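Local coordinates for protein gluconate kinase (Lactobacillus acidophilus, PDB 3LL3) that probably transfers phosphate from ATP to a carbohydrate substrate such as gluconate or xylulose, at residues L337-G342 with P476-I481; R344-D349 with Y381-N386; A350-S355 with A487-F492. All coordinates share one frame; numbering follows the deposited sequence.

Interaction 1 (L337-G342 with P476-I481). With DXP (1-deoxy-D-xylulose-5-phosphate), chain D.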
loop_
_atom_site.group_PDB
_atom_site.type_symbol
_atom_site.label_atom_id
_atom_site.label_comp_id
_atom_site.label_asym_id
_atom_site.label_seq_id
_atom_site.Cartn_x
_atom_site.Cartn_y
_atom_site.Cartn_z
ATOM N N LEU A 337 -1.984 -2.785 5.904
ATOM C CA LEU A 337 -2.326 -2.065 7.136
ATOM C C LEU A 337 -3.780 -1.600 6.997
ATOM O O LEU A 337 -4.109 -0.853 6.083
ATOM C CB LEU A 337 -1.380 -0.879 7.380
ATOM C CG LEU A 337 0.131 -1.161 7.449
ATOM C CD1 LEU A 337 0.948 0.126 7.682
ATOM C CD2 LEU A 337 0.429 -2.177 8.539
ATOM N N PRO A 338 -4.664 -2.063 7.897
ATOM C CA PRO A 338 -6.116 -1.918 7.691
ATOM C C PRO A 338 -6.719 -0.586 8.137
ATOM O O PRO A 338 -7.945 -0.485 8.205
ATOM C CB PRO A 338 -6.711 -3.027 8.565
ATOM C CG PRO A 338 -5.657 -3.374 9.559
ATOM C CD PRO A 338 -4.334 -2.810 9.121
ATOM N N TYR A 339 -5.898 0.419 8.411
ATOM C CA TYR A 339 -6.413 1.613 9.081
ATOM C C TYR A 339 -7.239 2.558 8.214
ATOM O O TYR A 339 -6.988 3.760 8.216
ATOM C CB TYR A 339 -5.271 2.394 9.694
ATOM C CG TYR A 339 -4.221 1.550 10.360
ATOM C CD1 TYR A 339 -4.551 0.619 11.336
ATOM C CD2 TYR A 339 -2.888 1.739 10.063
ATOM C CE1 TYR A 339 -3.556 -0.123 11.972
ATOM C CE2 TYR A 339 -1.906 1.000 10.665
ATOM C CZ TYR A 339 -2.237 0.076 11.625
ATOM O OH TYR A 339 -1.214 -0.632 12.215
ATOM N N LEU A 340 -8.242 2.034 7.522
ATOM C CA LEU A 340 -9.078 2.859 6.645
ATOM C C LEU A 340 -9.790 4.044 7.345
ATOM O O LEU A 340 -9.777 5.157 6.844
ATOM C CB LEU A 340 -10.068 1.979 5.861
ATOM C CG LEU A 340 -9.583 1.553 4.459
ATOM C CD1 LEU A 340 -8.250 0.882 4.552
ATOM C CD2 LEU A 340 -10.579 0.614 3.831
ATOM N N GLY A 341 -10.389 3.822 8.507
ATOM C CA GLY A 341 -11.089 4.909 9.194
ATOM C C GLY A 341 -10.339 5.568 10.342
ATOM O O GLY A 341 -10.944 5.910 11.356
ATOM N N GLY A 342 -9.030 5.761 10.202
ATOM C CA GLY A 342 -8.218 6.081 11.364
ATOM C C GLY A 342 -8.303 4.873 12.284
ATOM O O GLY A 342 -8.964 3.878 11.938
ATOM N N PRO A 476 6.254 -9.901 12.467
ATOM C CA PRO A 476 7.273 -8.859 12.645
ATOM C C PRO A 476 7.387 -7.943 11.421
ATOM O O PRO A 476 7.651 -6.764 11.584
ATOM C CB PRO A 476 8.567 -9.668 12.826
ATOM C CG PRO A 476 8.098 -10.948 13.477
ATOM C CD PRO A 476 6.774 -11.247 12.787
ATOM N N LEU A 477 7.210 -8.477 10.219
ATOM C CA LEU A 477 7.246 -7.641 9.019
ATOM C C LEU A 477 6.048 -6.680 9.002
ATOM O O LEU A 477 6.189 -5.520 8.631
ATOM C CB LEU A 477 7.251 -8.503 7.756
ATOM C CG LEU A 477 7.168 -7.776 6.409
ATOM C CD1 LEU A 477 8.301 -6.785 6.250
ATOM C CD2 LEU A 477 7.164 -8.789 5.267
ATOM N N TYR A 478 4.874 -7.166 9.410
ATOM C CA TYR A 478 3.691 -6.310 9.521
ATOM C C TYR A 478 4.000 -5.120 10.437
ATOM O O TYR A 478 3.662 -3.985 10.119
ATOM C CB TYR A 478 2.514 -7.114 10.076
ATOM C CG TYR A 478 1.270 -6.309 10.413
ATOM C CD1 TYR A 478 0.222 -6.182 9.499
ATOM C CD2 TYR A 478 1.152 -5.665 11.640
ATOM C CE1 TYR A 478 -0.922 -5.447 9.812
ATOM C CE2 TYR A 478 0.023 -4.924 11.958
ATOM C CZ TYR A 478 -1.008 -4.812 11.047
ATOM O OH TYR A 478 -2.102 -4.062 11.394
ATOM N N CYS A 479 4.641 -5.391 11.571
ATOM C CA CYS A 479 4.991 -4.351 12.531
ATOM C C CYS A 479 6.070 -3.406 11.997
ATOM O O CYS A 479 6.096 -2.220 12.346
ATOM C CB CYS A 479 5.437 -4.970 13.854
ATOM S SG CYS A 479 4.114 -5.850 14.695
ATOM N N GLU A 480 6.965 -3.936 11.172
ATOM C CA GLU A 480 7.992 -3.101 10.556
ATOM C C GLU A 480 7.350 -2.075 9.632
ATOM O O GLU A 480 7.708 -0.904 9.674
ATOM C CB GLU A 480 9.009 -3.942 9.791
ATOM C CG GLU A 480 10.065 -4.562 10.689
ATOM C CD GLU A 480 11.037 -3.531 11.241
ATOM O OE1 GLU A 480 11.519 -2.697 10.441
ATOM O OE2 GLU A 480 11.312 -3.555 12.469
ATOM N N ILE A 481 6.391 -2.512 8.814
ATOM C CA ILE A 481 5.740 -1.617 7.852
ATOM C C ILE A 481 4.871 -0.581 8.580
ATOM O O ILE A 481 4.863 0.607 8.246
ATOM C CB ILE A 481 4.898 -2.409 6.825
ATOM C CG1 ILE A 481 5.767 -3.448 6.106
ATOM C CG2 ILE A 481 4.227 -1.471 5.832
ATOM C CD1 ILE A 481 7.088 -2.921 5.567
HETATM C C1 DXP D . -11.571 12.375 11.039
HETATM C C2 DXP D . -12.162 11.061 10.447
HETATM C C3 DXP D . -13.026 10.198 11.400
HETATM C C4 DXP D . -12.177 9.885 12.648
HETATM C C5 DXP D . -12.469 8.737 13.646
HETATM O O2 DXP D . -11.671 10.583 9.479
HETATM O O3 DXP D . -13.637 9.167 10.728
HETATM O O4 DXP D . -10.837 9.956 12.277
HETATM O O5 DXP D . -11.393 7.920 14.028
HETATM P P DXP D . -11.008 7.400 15.557
HETATM O O2P DXP D . -10.212 8.546 16.325
HETATM O O1P DXP D . -12.311 6.787 16.263
HETATM O O3P DXP D . -10.010 6.402 15.499
HETATM O O HOH W 1 -1.827 -2.677 13.800
#
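Leu337 ends a short strand and lays its CD2 methyl over one face of the Tyr478 ring, a CH-pi contact in the C-terminal domain of this FGGY kinase, of the actin-like ATPase clan, where the loop between strands 335-337 and 354-359 meets helix 465-485. The methyl lies 4.0 Å from the centroid of the Tyr478 ring and 22° off its normal, displaced toward the CE1 side. The other branch of the leucine turns to the next helical turn, with CD1 of Leu337 4.1 Å from CG2 of Ile481. Tyr478 reaches the loop because its CG stands anti to the backbone N (chi1 172°), which sends the ring outward from the helix. Pro338 meets that ring at its edge, near the plane, its CD 3.4 Å from the Tyr478 OH. Tyr339, the centre of an inverse gamma turn, arrives from the opposite direction; the two phenol oxygens, OH of Tyr339 and OH of Tyr478, are 3.6 Å apart, and a water bridges them. A phenylalanine here in place of Tyr478 removes the hydroxyl and would probably leave that water with one phenol partner fewer, weakening the polar link between loop and helix. Phe378 and Asn379 of helix 365-388 also pack on Tyr478. The bridging water lies in both ring planes, 2.7 Å from OH of Tyr339 and 2.8 Å from OH of Tyr478.

Interaction 2 (R344-D349 with Y381-N386). With DXP (1-deoxy-D-xylulose-5-phosphate), chain D; XUL (D-xylulose), chain E.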
loop_
_atom_site.group_PDB
_atom_site.type_symbol
_atom_site.label_atom_id
_atom_site.label_comp_id
_atom_site.label_asym_id
_atom_site.label_seq_id
_atom_site.Cartn_x
_atom_site.Cartn_y
_atom_site.Cartn_z
ATOM N N ARG A 344 -8.353 3.383 16.638
ATOM C CA ARG A 344 -8.168 3.462 18.074
ATOM C C ARG A 344 -7.100 2.427 18.450
ATOM O O ARG A 344 -5.974 2.547 17.989
ATOM C CB ARG A 344 -9.511 3.337 18.820
ATOM C CG ARG A 344 -10.322 4.640 18.698
ATOM C CD ARG A 344 -11.744 4.559 19.260
ATOM N NE ARG A 344 -12.570 3.663 18.461
ATOM C CZ ARG A 344 -13.628 3.004 18.928
ATOM N NH1 ARG A 344 -13.994 3.146 20.193
ATOM N NH2 ARG A 344 -14.313 2.191 18.127
ATOM N N ALA A 345 -7.405 1.420 19.260
ATOM C CA ALA A 345 -6.383 0.407 19.524
ATOM C C ALA A 345 -6.076 -0.307 18.217
ATOM O O ALA A 345 -6.990 -0.523 17.428
ATOM C CB ALA A 345 -6.851 -0.599 20.564
ATOM N N PRO A 346 -4.796 -0.674 17.985
ATOM C CA PRO A 346 -3.656 -0.460 18.889
ATOM C C PRO A 346 -2.850 0.837 18.681
ATOM O O PRO A 346 -2.055 1.177 19.557
ATOM C CB PRO A 346 -2.771 -1.665 18.579
ATOM C CG PRO A 346 -2.916 -1.800 17.092
ATOM C CD PRO A 346 -4.372 -1.411 16.777
ATOM N N ILE A 347 -3.048 1.560 17.581
ATOM C CA ILE A 347 -2.172 2.705 17.292
ATOM C C ILE A 347 -2.676 4.080 17.775
ATOM O O ILE A 347 -1.902 5.023 17.863
ATOM C CB ILE A 347 -1.822 2.795 15.795
ATOM C CG1 ILE A 347 -3.080 2.960 14.954
ATOM C CG2 ILE A 347 -1.060 1.553 15.340
ATOM C CD1 ILE A 347 -2.777 3.376 13.511
ATOM N N TRP A 348 -3.967 4.189 18.070
ATOM C CA TRP A 348 -4.542 5.430 18.586
ATOM C C TRP A 348 -4.104 6.636 17.754
ATOM O O TRP A 348 -3.494 7.579 18.263
ATOM C CB TRP A 348 -4.221 5.615 20.084
ATOM C CG TRP A 348 -4.861 4.532 20.936
ATOM C CD1 TRP A 348 -4.260 3.398 21.429
ATOM C CD2 TRP A 348 -6.230 4.475 21.366
ATOM N NE1 TRP A 348 -5.177 2.639 22.136
ATOM C CE2 TRP A 348 -6.389 3.278 22.113
ATOM C CE3 TRP A 348 -7.337 5.311 21.188
ATOM C CZ2 TRP A 348 -7.612 2.903 22.673
ATOM C CZ3 TRP A 348 -8.547 4.943 21.757
ATOM C CH2 TRP A 348 -8.674 3.744 22.489
ATOM N N ASP A 349 -4.423 6.594 16.467
ATOM C CA ASP A 349 -4.111 7.697 15.556
ATOM C C ASP A 349 -5.323 7.928 14.674
ATOM O O ASP A 349 -5.605 7.145 13.772
ATOM C CB ASP A 349 -2.889 7.341 14.703
ATOM C CG ASP A 349 -2.527 8.437 13.715
ATOM O OD1 ASP A 349 -3.326 9.385 13.560
ATOM O OD2 ASP A 349 -1.446 8.345 13.098
ATOM N N TYR A 381 -4.516 -8.718 16.443
ATOM C CA TYR A 381 -3.518 -9.448 17.211
ATOM C C TYR A 381 -2.520 -8.482 17.808
ATOM O O TYR A 381 -1.965 -8.725 18.879
ATOM C CB TYR A 381 -2.807 -10.465 16.331
ATOM C CG TYR A 381 -1.707 -11.225 17.026
ATOM C CD1 TYR A 381 -1.986 -12.094 18.083
ATOM C CD2 TYR A 381 -0.398 -11.093 16.619
ATOM C CE1 TYR A 381 -0.968 -12.800 18.710
ATOM C CE2 TYR A 381 0.619 -11.790 17.228
ATOM C CZ TYR A 381 0.336 -12.648 18.271
ATOM O OH TYR A 381 1.370 -13.353 18.858
ATOM N N ASP A 382 -2.293 -7.387 17.091
ATOM C CA ASP A 382 -1.441 -6.289 17.549
ATOM C C ASP A 382 -2.048 -5.701 18.842
ATOM O O ASP A 382 -1.352 -5.505 19.850
ATOM C CB ASP A 382 -1.374 -5.239 16.423
ATOM C CG ASP A 382 -0.382 -4.106 16.697
ATOM O OD1 ASP A 382 0.258 -4.096 17.762
ATOM O OD2 ASP A 382 -0.228 -3.229 15.818
ATOM N N ALA A 383 -3.350 -5.437 18.818
ATOM C CA ALA A 383 -4.035 -4.905 20.001
ATOM C C ALA A 383 -4.035 -5.938 21.127
ATOM O O ALA A 383 -3.698 -5.623 22.254
ATOM C CB ALA A 383 -5.454 -4.460 19.673
ATOM N N ALA A 384 -4.388 -7.179 20.812
ATOM C CA ALA A 384 -4.349 -8.257 21.808
ATOM C C ALA A 384 -2.974 -8.390 22.482
ATOM O O ALA A 384 -2.878 -8.576 23.689
ATOM C CB ALA A 384 -4.755 -9.580 21.173
ATOM N N SER A 385 -1.920 -8.312 21.686
ATOM C CA SER A 385 -0.553 -8.454 22.180
ATOM C C SER A 385 -0.154 -7.350 23.161
ATOM O O SER A 385 0.678 -7.574 24.040
ATOM C CB SER A 385 0.437 -8.485 21.007
ATOM O OG SER A 385 0.246 -9.644 20.199
ATOM N N ASN A 386 -0.725 -6.157 23.000
ATOM C CA ASN A 386 -0.504 -5.085 23.970
ATOM C C ASN A 386 -1.044 -5.468 25.350
ATOM O O ASN A 386 -0.431 -5.151 26.361
ATOM C CB ASN A 386 -1.157 -3.786 23.510
ATOM C CG ASN A 386 -0.428 -3.148 22.354
ATOM O OD1 ASN A 386 0.736 -3.446 22.102
ATOM N ND2 ASN A 386 -1.109 -2.249 21.644
HETATM C C1 DXP D . -11.571 12.375 11.039
HETATM C C2 DXP D . -12.162 11.061 10.447
HETATM C C3 DXP D . -13.026 10.198 11.400
HETATM C C4 DXP D . -12.177 9.885 12.648
HETATM C C5 DXP D . -12.469 8.737 13.646
HETATM O O2 DXP D . -11.671 10.583 9.479
HETATM O O3 DXP D . -13.637 9.167 10.728
HETATM O O4 DXP D . -10.837 9.956 12.277
HETATM O O5 DXP D . -11.393 7.920 14.028
HETATM P P DXP D . -11.008 7.400 15.557
HETATM O O2P DXP D . -10.212 8.546 16.325
HETATM O O1P DXP D . -12.311 6.787 16.263
HETATM O O3P DXP D . -10.010 6.402 15.499
HETATM C C1 XUL E . -15.893 -0.021 24.694
HETATM C C2 XUL E . -15.538 1.315 24.017
HETATM C C3 XUL E . -16.428 1.872 22.871
HETATM C C4 XUL E . -17.808 1.206 22.709
HETATM C C5 XUL E . -18.804 1.559 23.830
HETATM O O1 XUL E . -14.893 -0.974 24.424
HETATM O O2 XUL E . -14.535 1.898 24.353
HETATM O O3 XUL E . -15.762 1.705 21.644
HETATM O O4 XUL E . -18.340 1.635 21.477
HETATM O O5 XUL E . -20.135 1.401 23.399
#
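The peptide bond between Ala345 and Pro346 is cis, and the proline ring packs directly against helix 365-388, where the CA atoms of Pro346 and Ala383 come within 4.6 Å. No hydrogen bond crosses between 344-349 and 381-386; the evidence for the contact is close packing around one ring. CB of Pro346 sits 4.0 Å from CB of Ala383, and Ala345 adds its own methyl, its CB 4.2 Å from the same Ala383 CB. The small alanine side chain permits this close approach of loop and helix. On one flank, CG of Pro346 lies 3.3 Å from OD2 of Asp382, the two side chains crossing at about a right angle. With chi1 at -173° the carboxylate swings away from its own backbone N toward the loop, while its OD2 is held by a salt bridge to Arg482. One helical turn on, the amide nitrogen ND2 of Asn386 lies 3.5 Å from CB of Pro346.

Behind the proline the loop folds back on itself: the backbone of Arg344 and Ala345 covers one face of the Trp348 ring, and Trp348 NE1 is bonded to the carbonyl of Ser279. Arg344 points the other way, its chain bent at chi3 (-67°), and NH1 of Arg344 donates to O3 of D-xylulose over 2.7 Å at 158°. Asn297 takes the NE hydrogen. A loop packed on a helix by its proline thus contributes Arg344 to the D-xylulose pocket, and to the neighbouring site of 1-deoxy-D-xylulose-5-phosphate, of this FGGY kinase.

Interaction 3 (A350-S355 with A487-F492). With DXP (1-deoxy-D-xylulose-5-phosphate), chain D.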
loop_
_atom_site.group_PDB
_atom_site.type_symbol
_atom_site.label_atom_id
_atom_site.label_comp_id
_atom_site.label_asym_id
_atom_site.label_seq_id
_atom_site.Cartn_x
_atom_site.Cartn_y
_atom_site.Cartn_z
ATOM N N ALA A 350 -6.070 8.982 14.944
ATOM C CA ALA A 350 -7.293 9.237 14.202
ATOM C C ALA A 350 -7.024 9.595 12.746
ATOM O O ALA A 350 -7.931 9.586 11.938
ATOM C CB ALA A 350 -8.090 10.346 14.867
ATOM N N ASN A 351 -5.785 9.922 12.415
ATOM C CA ASN A 351 -5.463 10.323 11.045
ATOM C C ASN A 351 -4.918 9.193 10.195
ATOM O O ASN A 351 -4.683 9.369 9.004
ATOM C CB ASN A 351 -4.487 11.502 11.039
ATOM C CG ASN A 351 -5.005 12.664 11.827
ATOM O OD1 ASN A 351 -6.172 13.039 11.696
ATOM N ND2 ASN A 351 -4.161 13.223 12.682
ATOM N N ALA A 352 -4.721 8.029 10.804
ATOM C CA ALA A 352 -4.149 6.892 10.076
ATOM C C ALA A 352 -4.965 6.551 8.846
ATOM O O ALA A 352 -6.162 6.826 8.778
ATOM C CB ALA A 352 -4.027 5.675 10.982
ATOM N N ARG A 353 -4.304 5.956 7.860
ATOM C CA ARG A 353 -4.982 5.486 6.666
ATOM C C ARG A 353 -4.456 4.089 6.320
ATOM O O ARG A 353 -3.475 3.647 6.892
ATOM C CB ARG A 353 -4.776 6.476 5.521
ATOM C CG ARG A 353 -5.570 7.771 5.707
ATOM C CD ARG A 353 -5.080 8.825 4.746
ATOM N NE ARG A 353 -6.185 9.530 4.110
ATOM C CZ ARG A 353 -6.605 10.735 4.469
ATOM N NH1 ARG A 353 -6.007 11.372 5.465
ATOM N NH2 ARG A 353 -7.620 11.303 3.835
ATOM N N GLY A 354 -5.115 3.396 5.407
ATOM C CA GLY A 354 -4.712 2.038 5.063
ATOM C C GLY A 354 -3.634 1.977 3.985
ATOM O O GLY A 354 -3.474 2.943 3.239
ATOM N N SER A 355 -2.904 0.858 3.910
ATOM C CA SER A 355 -1.847 0.665 2.912
ATOM C C SER A 355 -1.738 -0.805 2.489
ATOM O O SER A 355 -1.954 -1.705 3.308
ATOM C CB SER A 355 -0.476 1.087 3.474
ATOM O OG SER A 355 -0.477 2.438 3.910
ATOM N N ALA A 487 4.586 7.739 11.321
ATOM C CA ALA A 487 4.677 9.194 11.368
ATOM C C ALA A 487 4.276 9.890 10.058
ATOM O O ALA A 487 4.439 11.100 9.924
ATOM C CB ALA A 487 6.080 9.634 11.807
ATOM N N SER A 488 3.723 9.145 9.106
ATOM C CA SER A 488 3.487 9.715 7.780
ATOM C C SER A 488 2.037 10.101 7.454
ATOM O O SER A 488 1.766 10.617 6.370
ATOM C CB SER A 488 4.058 8.783 6.695
ATOM O OG SER A 488 5.470 8.653 6.838
ATOM N N TYR A 489 1.114 9.881 8.387
ATOM C CA TYR A 489 -0.308 10.029 8.082
ATOM C C TYR A 489 -0.814 11.482 8.095
ATOM O O TYR A 489 -1.770 11.817 7.388
ATOM C CB TYR A 489 -1.156 9.129 8.990
ATOM C CG TYR A 489 -0.812 7.661 8.866
ATOM C CD1 TYR A 489 -0.509 6.901 9.989
ATOM C CD2 TYR A 489 -0.750 7.043 7.610
ATOM C CE1 TYR A 489 -0.187 5.559 9.882
ATOM C CE2 TYR A 489 -0.427 5.685 7.489
ATOM C CZ TYR A 489 -0.148 4.954 8.631
ATOM O OH TYR A 489 0.187 3.632 8.528
ATOM N N GLY A 490 -0.161 12.341 8.873
ATOM C CA GLY A 490 -0.618 13.715 9.031
ATOM C C GLY A 490 -0.538 14.435 7.703
ATOM O O GLY A 490 -1.312 15.340 7.399
ATOM N N LYS A 491 0.412 13.982 6.903
ATOM C CA LYS A 491 0.680 14.505 5.576
ATOM C C LYS A 491 -0.558 14.454 4.662
ATOM O O LYS A 491 -0.794 15.378 3.888
ATOM C CB LYS A 491 1.833 13.688 4.979
ATOM C CG LYS A 491 2.946 14.497 4.324
ATOM C CD LYS A 491 3.408 15.658 5.205
ATOM C CE LYS A 491 4.664 16.315 4.627
ATOM N NZ LYS A 491 4.604 16.423 3.133
ATOM N N PHE A 492 -1.351 13.385 4.762
ATOM C CA PHE A 492 -2.499 13.173 3.871
ATOM C C PHE A 492 -3.624 14.192 4.027
ATOM O O PHE A 492 -4.659 14.094 3.356
ATOM C CB PHE A 492 -3.057 11.747 4.031
ATOM C CG PHE A 492 -2.153 10.695 3.468
ATOM C CD1 PHE A 492 -1.108 10.188 4.223
ATOM C CD2 PHE A 492 -2.303 10.260 2.152
ATOM C CE1 PHE A 492 -0.240 9.229 3.684
ATOM C CE2 PHE A 492 -1.439 9.309 1.609
ATOM C CZ PHE A 492 -0.406 8.800 2.372
HETATM C C1 DXP D . -11.571 12.375 11.039
HETATM C C2 DXP D . -12.162 11.061 10.447
HETATM C C3 DXP D . -13.026 10.198 11.400
HETATM C C4 DXP D . -12.177 9.885 12.648
HETATM C C5 DXP D . -12.469 8.737 13.646
HETATM O O2 DXP D . -11.671 10.583 9.479
HETATM O O3 DXP D . -13.637 9.167 10.728
HETATM O O4 DXP D . -10.837 9.956 12.277
HETATM O O5 DXP D . -11.393 7.920 14.028
HETATM P P DXP D . -11.008 7.400 15.557
HETATM O O2P DXP D . -10.212 8.546 16.325
HETATM O O1P DXP D . -12.311 6.787 16.263
HETATM O O3P DXP D . -10.010 6.402 15.499
HETATM O O HOH W 2 -4.652 11.701 7.752
HETATM O O HOH W 3 -1.004 2.450 6.372
#
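Tyr489 lies beneath the backbone of Ala352 and Arg353, its ring covered on one face by CA of Ala352 and N of Arg353. The CA of Ala352 stands 4.0 Å from the centroid of the Tyr489 ring, 27° off the normal, which fits a CH-pi contact offset toward the rim. The methyl of Ala352 extends this cover, its CB 3.9 Å from CD1 of Tyr489. The ring takes this place with CG anti to its own carbonyl carbon (chi1 -59°), and its hydroxyl shares a hydrogen bond with a water; this water donates to O of Arg353 and is bonded to OG of Ser355, its oxygen 2.5 Å from that OG. One water therefore links the phenol end to Arg353 and Ser355, at the start of strand 354-359.

Arg353 makes the second half of the contact. Its chain bends midway, at chi3, bringing one face of the guanidinium against CB of Phe492, with NH1 of Arg353 3.3 Å from that CB. The guanidinium and phenyl planes are 27° apart, but the phenylalanine meets the arginine mainly through its CB, while CD of Arg353 approaches CG of Phe492 at 3.7 Å. A second water, in the guanidinium plane, donates to O of Asn351 and O of Tyr489 and accepts a weak bond from NH1, tying three groups at the margin of the packing.

No direct hydrogen bond joins 350-355 to 487-492; the polar links between them pass through the two waters. Gly354 and Ser355 pair in antiparallel fashion with a strand of the second subunit, whose Gly358 packs on Phe492. The C-terminal tail is thus laid against a short strand whose sheet continues across the subunit interface.

In the fold
Interactions 1 and 3 anchor the two ends of the excursion between strands 335-337 and 354-359 to helix 465-485 and the tail beyond it; Leu337 N probably bonds to Ser355 O, joining them directly. Interaction 2, nested in the loop closed by interaction 1, holds the middle of that excursion to helix 365-388. Interactions 1 and 2 are almost wholly buried, whereas interaction 3 reaches the surface at Asn351. Aromatic rings and bridging waters serve interactions 1 and 3, both beside the second subunit; interaction 2 relies on proline and alanine packing and touches no other chain. Ile347 CD1 packs on Tyr339 and Ala352, connecting all three.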